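Long-range contacts in hypothetical hydrolase (Bacteroides thetaiotaomicron, PDB 3TC9), which is of unknown biochemical function but is probably an auxiliary nutrient-binding protein, built from an immunoglobulin-like domain and a six-bladed beta-propeller: residues B[241-251]-B[262-273]; B[134-142]-B[415-423]. One frame throughout, in Å; residues are numbered along the deposited sequence.

How the contacts relate
Both contacts belong to the six-bladed propeller, but they hold it in different ways. Contact 1 lies farther from the middle of the chain and is only partly buried: within one blade it pairs the neighbouring strands 249-253 and 260-265, then follows the chain over to the first strand of the next blade. Its chemistry is backbone hydrogen bonds and aromatic packing. Contact 2 is buried nearer the middle of the chain and joins segments far apart in sequence, where the first blade meets the last; apolar packing there gives way to arginines gathered round a phosphate. The two centres lie about 27 Å apart and the nearest atoms about 8 Å, without touching.

Contact 1. Residues B[241-251]-B[262-273]; sequences YFNSWNAGQVF and PLFTIQDSGWEF
Val250 is bonded to Leu263 and Phe264 in the antiparallel hairpin of strands 249-253 and 260-265, the outer half of one propeller blade. Leu263 N reaches Val250 O at 2.8 Å, and Val250 N gives an almost straight bond (171°) to Phe264 O. Beside this ladder the Val250 side chain lies alongside Phe264, pointing the same way, with CG2 3.5 Å from ring atom CE1. The same CG2 meets the edge of the Phe273 ring, 3.7 Å from CZ. That ring comes from the first strand of the next blade: chi1 of 62° sets CG between the backbone N and the carbonyl carbon, and this swings the ring back against the hairpin. There Asn243 slides past it, CB 3.5 Å from Phe273 CZ and ND2 above one ring face, with the amide held by Asn229. With Phe273 cut back to an alanine, Val250 CG2 is likely to face a gap and Asn243 to lose the ring it packs on. Next to Phe264, Leu263 CD2 reaches past Val250 to strand 240-244, where it meets the edge of the Tyr241 ring, 3.5 Å from CE1.

At the turn, Gly248 O accepts from Ile266 N; Gly248 and Gln249 both face Ser244 in a G1 bulge. A CB on Gly248 would run into that of Trp271. The linker to the next blade is tied to the turn by Trp271 N, 2.9 Å from Trp245 O and on a lone pair. Beside that bond, Gly270 CA lies over the five-membered ring of Trp245 in a CH-pi contact, 3.5 Å from the centroid. Further out, Asn290 holds this linker, ND2 bonded to Gly270 O and OD1 to Glu272 N.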
# COMPACT_ATOMS: atom_id res chain seq x y z
N TYR B 241 18.45 4.69 -24.25
CA TYR B 241 19.61 5.41 -23.74
C TYR B 241 20.68 4.38 -23.40
O TYR B 241 20.37 3.34 -22.82
CB TYR B 241 19.24 6.26 -22.51
CG TYR B 241 18.30 7.39 -22.87
CD1 TYR B 241 18.78 8.61 -23.34
CD2 TYR B 241 16.92 7.23 -22.77
CE1 TYR B 241 17.92 9.64 -23.70
CE2 TYR B 241 16.04 8.25 -23.13
CZ TYR B 241 16.55 9.45 -23.61
OH TYR B 241 15.71 10.45 -24.01
N PHE B 242 21.92 4.64 -23.79
CA PHE B 242 23.01 3.71 -23.49
C PHE B 242 24.29 4.50 -23.41
O PHE B 242 24.28 5.70 -23.69
CB PHE B 242 23.08 2.57 -24.53
CG PHE B 242 23.28 3.00 -25.96
CD1 PHE B 242 22.19 3.29 -26.77
CD2 PHE B 242 24.56 3.06 -26.51
CE1 PHE B 242 22.37 3.69 -28.10
CE2 PHE B 242 24.74 3.46 -27.83
CZ PHE B 242 23.64 3.76 -28.63
N ASN B 243 25.39 3.87 -23.00
CA ASN B 243 26.64 4.61 -22.86
C ASN B 243 27.80 3.95 -23.61
O ASN B 243 27.63 2.95 -24.32
CB ASN B 243 27.00 4.74 -21.33
CG ASN B 243 27.73 3.54 -20.73
OD1 ASN B 243 27.45 2.40 -21.07
ND2 ASN B 243 28.76 3.77 -19.90
N SER B 244 28.97 4.56 -23.40
CA SER B 244 30.30 4.15 -23.80
C SER B 244 31.21 4.53 -22.64
O SER B 244 31.16 5.67 -22.17
CB SER B 244 30.71 4.80 -25.12
OG SER B 244 32.01 4.38 -25.47
N TRP B 245 31.95 3.54 -22.10
CA TRP B 245 32.84 3.71 -20.94
C TRP B 245 34.02 4.69 -21.23
O TRP B 245 34.41 5.45 -20.35
CB TRP B 245 33.34 2.33 -20.51
CG TRP B 245 34.54 2.28 -19.62
CD1 TRP B 245 34.55 2.13 -18.26
CD2 TRP B 245 35.91 2.16 -20.05
NE1 TRP B 245 35.85 2.03 -17.81
CE2 TRP B 245 36.70 2.03 -18.88
CE3 TRP B 245 36.54 2.17 -21.30
CZ2 TRP B 245 38.10 1.95 -18.93
CZ3 TRP B 245 37.92 2.06 -21.36
CH2 TRP B 245 38.69 1.97 -20.18
N ASN B 246 34.57 4.65 -22.44
CA ASN B 246 35.72 5.44 -22.91
C ASN B 246 35.70 6.93 -22.47
O ASN B 246 36.64 7.37 -21.82
CB ASN B 246 35.83 5.32 -24.42
CG ASN B 246 36.21 3.92 -24.88
OD1 ASN B 246 35.45 2.94 -24.74
ND2 ASN B 246 37.41 3.79 -25.41
N ALA B 247 34.64 7.68 -22.81
CA ALA B 247 34.52 9.09 -22.40
C ALA B 247 33.36 9.27 -21.41
O ALA B 247 33.14 10.39 -20.93
CB ALA B 247 34.32 9.99 -23.62
N GLY B 248 32.65 8.18 -21.12
CA GLY B 248 31.47 8.19 -20.26
C GLY B 248 30.34 8.94 -20.93
O GLY B 248 29.66 9.76 -20.31
N GLN B 249 30.16 8.66 -22.23
CA GLN B 249 29.16 9.30 -23.07
C GLN B 249 27.82 8.58 -23.06
O GLN B 249 27.76 7.36 -23.25
CB GLN B 249 29.67 9.41 -24.52
CG GLN B 249 28.70 10.14 -25.45
CD GLN B 249 29.22 11.45 -25.92
OE1 GLN B 249 28.53 12.47 -25.83
NE2 GLN B 249 30.42 11.45 -26.49
N VAL B 250 26.73 9.36 -22.94
CA VAL B 250 25.36 8.90 -23.05
C VAL B 250 24.92 9.09 -24.51
O VAL B 250 25.21 10.13 -25.11
CB VAL B 250 24.44 9.65 -22.06
CG1 VAL B 250 22.99 9.14 -22.14
CG2 VAL B 250 24.98 9.56 -20.63
N PHE B 251 24.25 8.07 -25.08
CA PHE B 251 23.71 8.08 -26.44
C PHE B 251 22.21 7.86 -26.40
O PHE B 251 21.72 7.15 -25.53
CB PHE B 251 24.37 7.00 -27.30
CG PHE B 251 25.84 7.23 -27.53
CD1 PHE B 251 26.28 8.08 -28.55
CD2 PHE B 251 26.79 6.58 -26.75
CE1 PHE B 251 27.63 8.30 -28.76
CE2 PHE B 251 28.16 6.80 -26.96
CZ PHE B 251 28.57 7.65 -27.98
N PRO B 262 24.42 11.51 -29.83
CA PRO B 262 25.24 11.61 -28.60
C PRO B 262 24.63 12.72 -27.72
O PRO B 262 24.26 13.78 -28.25
CB PRO B 262 26.65 11.94 -29.10
CG PRO B 262 26.54 12.01 -30.62
CD PRO B 262 25.10 12.17 -30.97
N LEU B 263 24.44 12.47 -26.42
CA LEU B 263 23.76 13.46 -25.58
C LEU B 263 24.70 14.32 -24.74
O LEU B 263 24.79 15.53 -24.96
CB LEU B 263 22.73 12.78 -24.68
CG LEU B 263 21.25 12.99 -25.03
CD1 LEU B 263 21.00 12.95 -26.53
CD2 LEU B 263 20.39 11.97 -24.33
N PHE B 264 25.36 13.71 -23.75
CA PHE B 264 26.26 14.40 -22.83
C PHE B 264 27.24 13.41 -22.24
O PHE B 264 26.97 12.21 -22.20
CB PHE B 264 25.48 15.11 -21.68
CG PHE B 264 24.36 14.32 -21.04
CD1 PHE B 264 24.63 13.33 -20.10
CD2 PHE B 264 23.03 14.58 -21.36
CE1 PHE B 264 23.59 12.60 -19.52
CE2 PHE B 264 22.00 13.84 -20.78
CZ PHE B 264 22.28 12.86 -19.87
N THR B 265 28.37 13.94 -21.77
CA THR B 265 29.44 13.23 -21.07
C THR B 265 29.15 13.41 -19.56
O THR B 265 28.66 14.49 -19.17
CB THR B 265 30.79 13.82 -21.59
OG1 THR B 265 31.36 12.93 -22.55
CG2 THR B 265 31.79 14.17 -20.49
N ILE B 266 29.41 12.39 -18.72
CA ILE B 266 29.15 12.51 -17.27
C ILE B 266 30.26 13.35 -16.61
O ILE B 266 29.95 14.34 -15.94
CB ILE B 266 28.96 11.14 -16.55
CG1 ILE B 266 27.79 10.30 -17.16
CG2 ILE B 266 28.81 11.31 -15.02
CD1 ILE B 266 26.41 10.98 -17.32
N GLN B 267 31.54 12.92 -16.74
CA GLN B 267 32.69 13.58 -16.12
C GLN B 267 33.97 13.25 -16.91
O GLN B 267 34.23 13.87 -17.94
CB GLN B 267 32.79 13.13 -14.64
CG GLN B 267 33.81 13.90 -13.78
CD GLN B 267 33.62 13.74 -12.28
OE1 GLN B 267 32.50 13.67 -11.76
NE2 GLN B 267 34.72 13.70 -11.54
N ASP B 268 34.74 12.26 -16.46
CA ASP B 268 36.02 11.90 -17.06
C ASP B 268 35.99 10.55 -17.81
O ASP B 268 34.94 9.91 -17.95
CB ASP B 268 37.10 11.88 -15.96
CG ASP B 268 37.14 13.14 -15.10
OD1 ASP B 268 37.06 14.26 -15.67
OD2 ASP B 268 37.28 13.01 -13.87
N SER B 269 37.16 10.16 -18.36
CA SER B 269 37.40 8.92 -19.10
C SER B 269 37.26 7.70 -18.19
O SER B 269 37.54 7.80 -17.00
CB SER B 269 38.78 8.94 -19.76
OG SER B 269 39.75 9.72 -19.07
N GLY B 270 36.82 6.58 -18.77
CA GLY B 270 36.64 5.32 -18.05
C GLY B 270 35.54 5.38 -17.01
O GLY B 270 35.79 5.11 -15.84
N TRP B 271 34.33 5.76 -17.44
CA TRP B 271 33.14 5.90 -16.61
C TRP B 271 32.16 4.76 -16.92
O TRP B 271 31.50 4.76 -17.97
CB TRP B 271 32.49 7.28 -16.82
CG TRP B 271 32.39 8.14 -15.59
CD1 TRP B 271 31.25 8.64 -15.04
CD2 TRP B 271 33.48 8.64 -14.79
NE1 TRP B 271 31.55 9.43 -13.95
CE2 TRP B 271 32.91 9.44 -13.77
CE3 TRP B 271 34.88 8.50 -14.84
CZ2 TRP B 271 33.70 10.10 -12.81
CZ3 TRP B 271 35.66 9.15 -13.89
CH2 TRP B 271 35.07 9.94 -12.89
N GLU B 272 32.14 3.77 -16.04
CA GLU B 272 31.29 2.58 -16.14
C GLU B 272 29.98 2.87 -15.44
O GLU B 272 29.97 3.03 -14.22
CB GLU B 272 31.99 1.35 -15.53
CG GLU B 272 31.17 0.08 -15.57
CD GLU B 272 31.76 -1.14 -14.88
OE1 GLU B 272 32.74 -0.99 -14.12
OE2 GLU B 272 31.22 -2.25 -15.09
N PHE B 273 28.87 2.98 -16.21
CA PHE B 273 27.59 3.28 -15.58
C PHE B 273 26.36 2.73 -16.33
O PHE B 273 26.43 2.46 -17.53
CB PHE B 273 27.41 4.82 -15.39
CG PHE B 273 27.38 5.67 -16.65
CD1 PHE B 273 26.17 5.93 -17.30
CD2 PHE B 273 28.55 6.23 -17.15
CE1 PHE B 273 26.15 6.74 -18.46
CE2 PHE B 273 28.53 7.01 -18.32
CZ PHE B 273 27.32 7.28 -18.96
O HOH W 1 35.02 12.42 -20.71

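Contact 2. Residues B[134-142]-B[415-423]; sequences GGFGGAVWL and IGDRENRRI. With PO4 (phosphate ion), chain Q; EDO (1,2-ethanediol), chain U.
Phe136 and Ile423 make the tight part of this seam, where the loop leading into the first blade's strand 141-145 packs on the last blade. There strand 107-113, from the start of the propeller, joins the C-terminal strands in one sheet, the "Velcro" ring closure of beta-propellers, and the contact lies at that junction. Ile423 CG1 sits over one face of the Phe136 ring, 3.8 Å from the centroid, and its CD1 reaches Ala139 CB at 3.6 Å. Phe136 N donates to Arg421 O at 2.9 Å. Gly416 CA makes a nearly straight CA-H...O contact with Ala139 O, 3.4 Å away, and a CB on Gly416 would point into that oxygen.

Toward Arg421, which is partly exposed, the contact turns polar. One water bridges Phe136 O and Arg418 O. Arg421, bent at chi2 (-69°), brings NH1 to Gly137 O in a weak, bent bond and sends NH2 to phosphate O1 at 2.8 Å. Arg418 approaches with NE and NH2, the latter 3.0 Å from phosphate O3, which also takes Arg421 NH1; His159 and Gln158 complete the site. Arg418 NH1 forms salt bridges with Glu402 and Glu157. The phosphate probably came from the crystallisation liquor, yet two positioned guanidinium groups are consistent with a pocket suited to an anionic group.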
# COMPACT_ATOMS: atom_id res chain seq x y z
N GLY B 134 20.26 -26.62 -10.38
CA GLY B 134 21.67 -26.39 -10.09
C GLY B 134 21.91 -25.05 -9.43
O GLY B 134 21.17 -24.67 -8.52
N GLY B 135 22.93 -24.33 -9.89
CA GLY B 135 23.31 -23.01 -9.41
C GLY B 135 23.38 -22.05 -10.57
O GLY B 135 23.47 -22.47 -11.72
N PHE B 136 23.29 -20.76 -10.28
CA PHE B 136 23.33 -19.71 -11.30
C PHE B 136 24.75 -19.22 -11.44
O PHE B 136 25.38 -18.90 -10.44
CB PHE B 136 22.38 -18.54 -10.90
CG PHE B 136 20.92 -18.91 -10.87
CD1 PHE B 136 20.38 -19.55 -9.77
CD2 PHE B 136 20.11 -18.68 -11.98
CE1 PHE B 136 19.03 -19.94 -9.76
CE2 PHE B 136 18.76 -19.07 -11.98
CZ PHE B 136 18.22 -19.68 -10.85
N GLY B 137 25.28 -19.21 -12.67
CA GLY B 137 26.63 -18.72 -12.92
C GLY B 137 26.72 -17.24 -12.63
O GLY B 137 27.74 -16.76 -12.11
N GLY B 138 25.63 -16.53 -12.96
CA GLY B 138 25.48 -15.10 -12.79
C GLY B 138 24.06 -14.64 -13.01
O GLY B 138 23.34 -15.21 -13.83
N ALA B 139 23.63 -13.63 -12.24
CA ALA B 139 22.33 -12.96 -12.34
C ALA B 139 22.57 -11.51 -12.00
O ALA B 139 22.30 -11.05 -10.89
CB ALA B 139 21.30 -13.61 -11.41
N VAL B 140 23.20 -10.79 -12.97
CA VAL B 140 23.66 -9.40 -12.81
C VAL B 140 22.54 -8.39 -13.05
O VAL B 140 22.64 -7.24 -12.62
CB VAL B 140 24.91 -9.08 -13.68
CG1 VAL B 140 26.03 -10.08 -13.41
CG2 VAL B 140 24.58 -9.00 -15.18
N TRP B 141 21.47 -8.82 -13.74
CA TRP B 141 20.35 -7.94 -14.05
C TRP B 141 19.11 -8.78 -14.10
O TRP B 141 19.11 -9.82 -14.75
CB TRP B 141 20.60 -7.20 -15.38
CG TRP B 141 19.84 -5.92 -15.49
CD1 TRP B 141 18.61 -5.73 -16.04
CD2 TRP B 141 20.27 -4.62 -15.02
NE1 TRP B 141 18.25 -4.40 -15.96
CE2 TRP B 141 19.26 -3.70 -15.37
CE3 TRP B 141 21.46 -4.15 -14.42
CZ2 TRP B 141 19.37 -2.34 -15.08
CZ3 TRP B 141 21.57 -2.79 -14.14
CH2 TRP B 141 20.54 -1.90 -14.47
N LEU B 142 18.10 -8.38 -13.32
CA LEU B 142 16.84 -9.11 -13.23
C LEU B 142 15.72 -8.24 -13.80
O LEU B 142 15.68 -7.04 -13.49
CB LEU B 142 16.55 -9.51 -11.76
CG LEU B 142 17.42 -10.63 -11.19
CD1 LEU B 142 17.41 -10.63 -9.67
CD2 LEU B 142 16.93 -11.98 -11.65
N ILE B 415 17.14 -11.29 -5.47
CA ILE B 415 18.51 -10.78 -5.59
C ILE B 415 19.42 -11.81 -6.25
O ILE B 415 19.38 -12.98 -5.86
CB ILE B 415 19.06 -10.36 -4.19
CG1 ILE B 415 18.18 -9.25 -3.55
CG2 ILE B 415 20.54 -9.92 -4.20
CD1 ILE B 415 17.81 -9.58 -2.22
N GLY B 416 20.25 -11.34 -7.19
CA GLY B 416 21.28 -12.13 -7.85
C GLY B 416 22.55 -12.08 -7.01
O GLY B 416 23.32 -11.12 -7.10
N ASP B 417 22.72 -13.07 -6.14
CA ASP B 417 23.86 -13.17 -5.19
C ASP B 417 24.97 -13.95 -5.86
O ASP B 417 25.00 -15.17 -5.75
CB ASP B 417 23.37 -13.85 -3.90
CG ASP B 417 24.27 -13.69 -2.70
OD1 ASP B 417 25.24 -12.88 -2.79
OD2 ASP B 417 24.01 -14.35 -1.67
N ARG B 418 25.88 -13.23 -6.57
CA ARG B 418 26.90 -13.78 -7.45
C ARG B 418 27.68 -14.98 -6.89
O ARG B 418 27.51 -16.06 -7.45
CB ARG B 418 27.87 -12.70 -7.97
CG ARG B 418 28.86 -13.18 -9.05
CD ARG B 418 28.14 -13.70 -10.28
NE ARG B 418 29.02 -14.01 -11.41
CZ ARG B 418 29.29 -13.17 -12.41
NH1 ARG B 418 28.80 -11.94 -12.40
NH2 ARG B 418 30.06 -13.56 -13.42
N GLU B 419 28.51 -14.81 -5.85
CA GLU B 419 29.38 -15.89 -5.37
C GLU B 419 28.64 -17.02 -4.69
O GLU B 419 29.20 -18.12 -4.53
CB GLU B 419 30.51 -15.38 -4.44
CG GLU B 419 31.29 -14.15 -4.94
CD GLU B 419 31.75 -14.07 -6.39
OE1 GLU B 419 32.02 -15.13 -7.00
OE2 GLU B 419 31.92 -12.93 -6.89
N ASN B 420 27.38 -16.79 -4.28
CA ASN B 420 26.60 -17.83 -3.64
C ASN B 420 25.82 -18.65 -4.70
O ASN B 420 25.25 -19.68 -4.35
CB ASN B 420 25.70 -17.22 -2.58
CG ASN B 420 26.53 -16.76 -1.42
OD1 ASN B 420 27.56 -17.36 -1.09
ND2 ASN B 420 26.15 -15.66 -0.83
N ARG B 421 25.84 -18.22 -5.99
CA ARG B 421 25.24 -18.89 -7.15
C ARG B 421 23.74 -19.15 -6.94
O ARG B 421 23.18 -20.13 -7.45
CB ARG B 421 25.97 -20.23 -7.47
CG ARG B 421 27.49 -20.17 -7.45
CD ARG B 421 28.01 -19.36 -8.58
NE ARG B 421 29.45 -19.19 -8.50
CZ ARG B 421 30.15 -18.37 -9.27
NH1 ARG B 421 29.54 -17.64 -10.19
NH2 ARG B 421 31.45 -18.26 -9.11
N ARG B 422 23.10 -18.24 -6.22
CA ARG B 422 21.70 -18.34 -5.85
C ARG B 422 20.94 -17.06 -6.10
O ARG B 422 21.52 -15.98 -6.13
CB ARG B 422 21.59 -18.68 -4.35
CG ARG B 422 22.00 -20.12 -3.97
CD ARG B 422 22.42 -20.15 -2.52
NE ARG B 422 22.70 -21.48 -1.97
CZ ARG B 422 23.92 -21.94 -1.70
NH1 ARG B 422 24.99 -21.21 -2.00
NH2 ARG B 422 24.09 -23.13 -1.15
N ILE B 423 19.61 -17.21 -6.21
CA ILE B 423 18.63 -16.13 -6.25
C ILE B 423 18.13 -16.05 -4.81
O ILE B 423 17.58 -17.02 -4.28
CB ILE B 423 17.50 -16.30 -7.31
CG1 ILE B 423 18.08 -16.51 -8.74
CG2 ILE B 423 16.51 -15.12 -7.27
CD1 ILE B 423 18.93 -15.39 -9.34
P PO4 Q . 32.48 -16.39 -12.29
O1 PO4 Q . 32.71 -16.37 -10.74
O2 PO4 Q . 33.25 -15.18 -12.94
O3 PO4 Q . 30.96 -16.30 -12.62
O4 PO4 Q . 32.98 -17.73 -12.96
C1 EDO U . 25.75 -5.12 -14.30
O1 EDO U . 24.94 -4.85 -15.44
C2 EDO U . 24.99 -4.59 -13.09
O2 EDO U . 24.70 -5.65 -12.19
O HOH W 2 25.28 -16.25 -9.61
O HOH W 3 24.93 -12.32 -9.76